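Local coordinates for protein mannan endo-1,4-beta-mannosidase (Cryptopygus antarcticus, PDB 4OOU) that hydrolyses internal beta-1,4-mannosidic linkages in mannans, galactomannans and glucomannans, releasing short manno-oligosaccharides, at residues W224-I229 with A236-G241. Numbering follows the deposited sequence.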
loop_
_atom_site.group_PDB
_atom_site.type_symbol
_atom_site.label_atom_id
_atom_site.label_comp_id
_atom_site.label_asym_id
_atom_site.label_seq_id
_atom_site.Cartn_x
_atom_site.Cartn_y
_atom_site.Cartn_z
ATOM N N TRP A 224 -13.693 -3.369 8.291
ATOM C CA TRP A 224 -14.359 -2.189 8.820
ATOM C C TRP A 224 -13.738 -0.926 8.262
ATOM O O TRP A 224 -14.455 0.024 7.927
ATOM C CB TRP A 224 -14.297 -2.124 10.338
ATOM C CG TRP A 224 -15.222 -3.047 11.024
ATOM C CD1 TRP A 224 -15.523 -4.307 10.652
ATOM C CD2 TRP A 224 -15.946 -2.802 12.240
ATOM N NE1 TRP A 224 -16.384 -4.873 11.542
ATOM C CE2 TRP A 224 -16.663 -3.977 12.534
ATOM C CE3 TRP A 224 -16.056 -1.703 13.111
ATOM C CZ2 TRP A 224 -17.495 -4.100 13.665
ATOM C CZ3 TRP A 224 -16.893 -1.819 14.242
ATOM C CH2 TRP A 224 -17.594 -3.016 14.505
ATOM N N ILE A 225 -12.404 -0.897 8.170
ATOM C CA ILE A 225 -11.739 0.322 7.746
ATOM C C ILE A 225 -12.001 0.663 6.276
ATOM O O ILE A 225 -12.326 1.813 5.956
ATOM C CB ILE A 225 -10.248 0.281 8.060
ATOM C CG1 ILE A 225 -10.043 0.306 9.577
ATOM C CG2 ILE A 225 -9.544 1.491 7.463
ATOM C CD1 ILE A 225 -8.625 -0.040 9.995
ATOM N N SER A 226 -11.885 -0.337 5.396
ATOM C CA SER A 226 -12.231 -0.177 3.977
ATOM C C SER A 226 -13.681 0.260 3.827
ATOM O O SER A 226 -14.022 1.130 3.005
ATOM C CB SER A 226 -12.051 -1.496 3.244
ATOM O OG SER A 226 -12.391 -1.388 1.879
ATOM N N SER A 227 -14.552 -0.349 4.628
ATOM C CA SER A 227 -15.942 -0.065 4.459
ATOM C C SER A 227 -16.138 1.428 4.589
ATOM O O SER A 227 -16.913 2.006 3.833
ATOM C CB SER A 227 -16.831 -0.812 5.447
ATOM O OG SER A 227 -18.175 -0.359 5.253
ATOM N N ALA A 228 -15.432 2.044 5.532
ATOM C CA ALA A 228 -15.724 3.416 5.897
ATOM C C ALA A 228 -15.085 4.405 4.917
ATOM O O ALA A 228 -15.637 5.510 4.636
ATOM C CB ALA A 228 -15.291 3.683 7.324
ATOM N N ILE A 229 -13.931 4.015 4.387
ATOM C CA ILE A 229 -13.351 4.756 3.260
ATOM C C ILE A 229 -14.315 4.754 2.056
ATOM O O ILE A 229 -14.612 5.800 1.465
ATOM C CB ILE A 229 -12.017 4.140 2.799
ATOM C CG1 ILE A 229 -10.990 4.156 3.950
ATOM C CG2 ILE A 229 -11.502 4.907 1.581
ATOM C CD1 ILE A 229 -9.705 3.406 3.688
ATOM N N ALA A 236 -12.943 5.491 -4.223
ATOM C CA ALA A 236 -11.629 5.277 -3.617
ATOM C C ALA A 236 -11.123 3.809 -3.730
ATOM O O ALA A 236 -11.885 2.815 -3.676
ATOM C CB ALA A 236 -11.617 5.742 -2.159
ATOM N N LEU A 237 -9.817 3.714 -3.911
ATOM C CA LEU A 237 -9.155 2.458 -4.146
ATOM C C LEU A 237 -8.484 2.030 -2.852
ATOM O O LEU A 237 -7.768 2.804 -2.215
ATOM C CB LEU A 237 -8.129 2.614 -5.274
ATOM C CG LEU A 237 -8.649 2.824 -6.701
ATOM C CD1 LEU A 237 -7.448 2.705 -7.626
ATOM C CD2 LEU A 237 -9.741 1.829 -7.107
ATOM N N VAL A 238 -8.705 0.796 -2.449
ATOM C CA VAL A 238 -8.115 0.340 -1.210
ATOM C C VAL A 238 -7.296 -0.878 -1.484
ATOM O O VAL A 238 -7.684 -1.695 -2.344
ATOM C CB VAL A 238 -9.150 0.048 -0.156
ATOM C CG1 VAL A 238 -8.456 -0.311 1.144
ATOM C CG2 VAL A 238 -10.028 1.287 0.061
ATOM N N THR A 239 -6.161 -0.981 -0.771
ATOM C CA THR A 239 -5.303 -2.143 -0.838
ATOM C C THR A 239 -4.787 -2.508 0.545
ATOM O O THR A 239 -5.061 -1.857 1.551
ATOM C CB THR A 239 -4.107 -1.895 -1.797
ATOM O OG1 THR A 239 -3.436 -3.118 -2.146
ATOM C CG2 THR A 239 -3.106 -0.984 -1.177
ATOM N N VAL A 240 -4.061 -3.609 0.543
ATOM C CA VAL A 240 -3.336 -4.124 1.647
ATOM C C VAL A 240 -2.080 -4.744 0.996
ATOM O O VAL A 240 -2.189 -5.417 -0.037
ATOM C CB VAL A 240 -4.149 -5.209 2.362
ATOM C CG1 VAL A 240 -3.294 -5.963 3.373
ATOM C CG2 VAL A 240 -5.356 -4.587 3.040
ATOM N N GLY A 241 -0.908 -4.493 1.572
ATOM C CA GLY A 241 0.356 -4.955 0.992
ATOM C C GLY A 241 0.937 -6.095 1.819
ATOM O O GLY A 241 1.516 -5.867 2.884
#
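Ile229 and Val238 reach toward each other tip to tip, one from helix 215-232 and the other from strand 238-241, illustrating how a barrel strand receives the helix that precedes it. Ile229 touches with its short branch: CG2 stands anti to the backbone N and meets Ala236 CB at 3.8 Å. The same methyl lies 4.2 Å from Val238 CG2, so a single carbon of the helix serves both strand-side partners.

One helical turn earlier, Ser226 comes down on the branched end of Val238. Its OG, turned anti to the backbone N (chi1 179°), lies over the face of the Val238 fork, about equally far from CB, CG1 and CG2 (4.0 Å from CG2). This is van der Waals contact; the polar need of the buried hydroxyl is met by a hydrogen bond to the carbonyl oxygen of Ile273, which helps to hold the hydroxyl in this rotation while the methyls pack against it. Backbone spacing is close at this level, with Ser226 CA 6.6 Å from Val238 CA.

Trp176 of the adjacent parallel strand 173-177 touches both Ile229 and Ala236, continuing the apolar layer onto the neighbouring strand. Strand 238-241 runs on to Gly241, whose backbone is hydrogen-bonded to that of Glu181, the probable catalytic proton donor/acceptor. Such helix-on-strand packing, joined by a short loop, is the return from helix to the next parallel strand in the (beta/alpha)8 TIM barrel of glycoside hydrolase family 5.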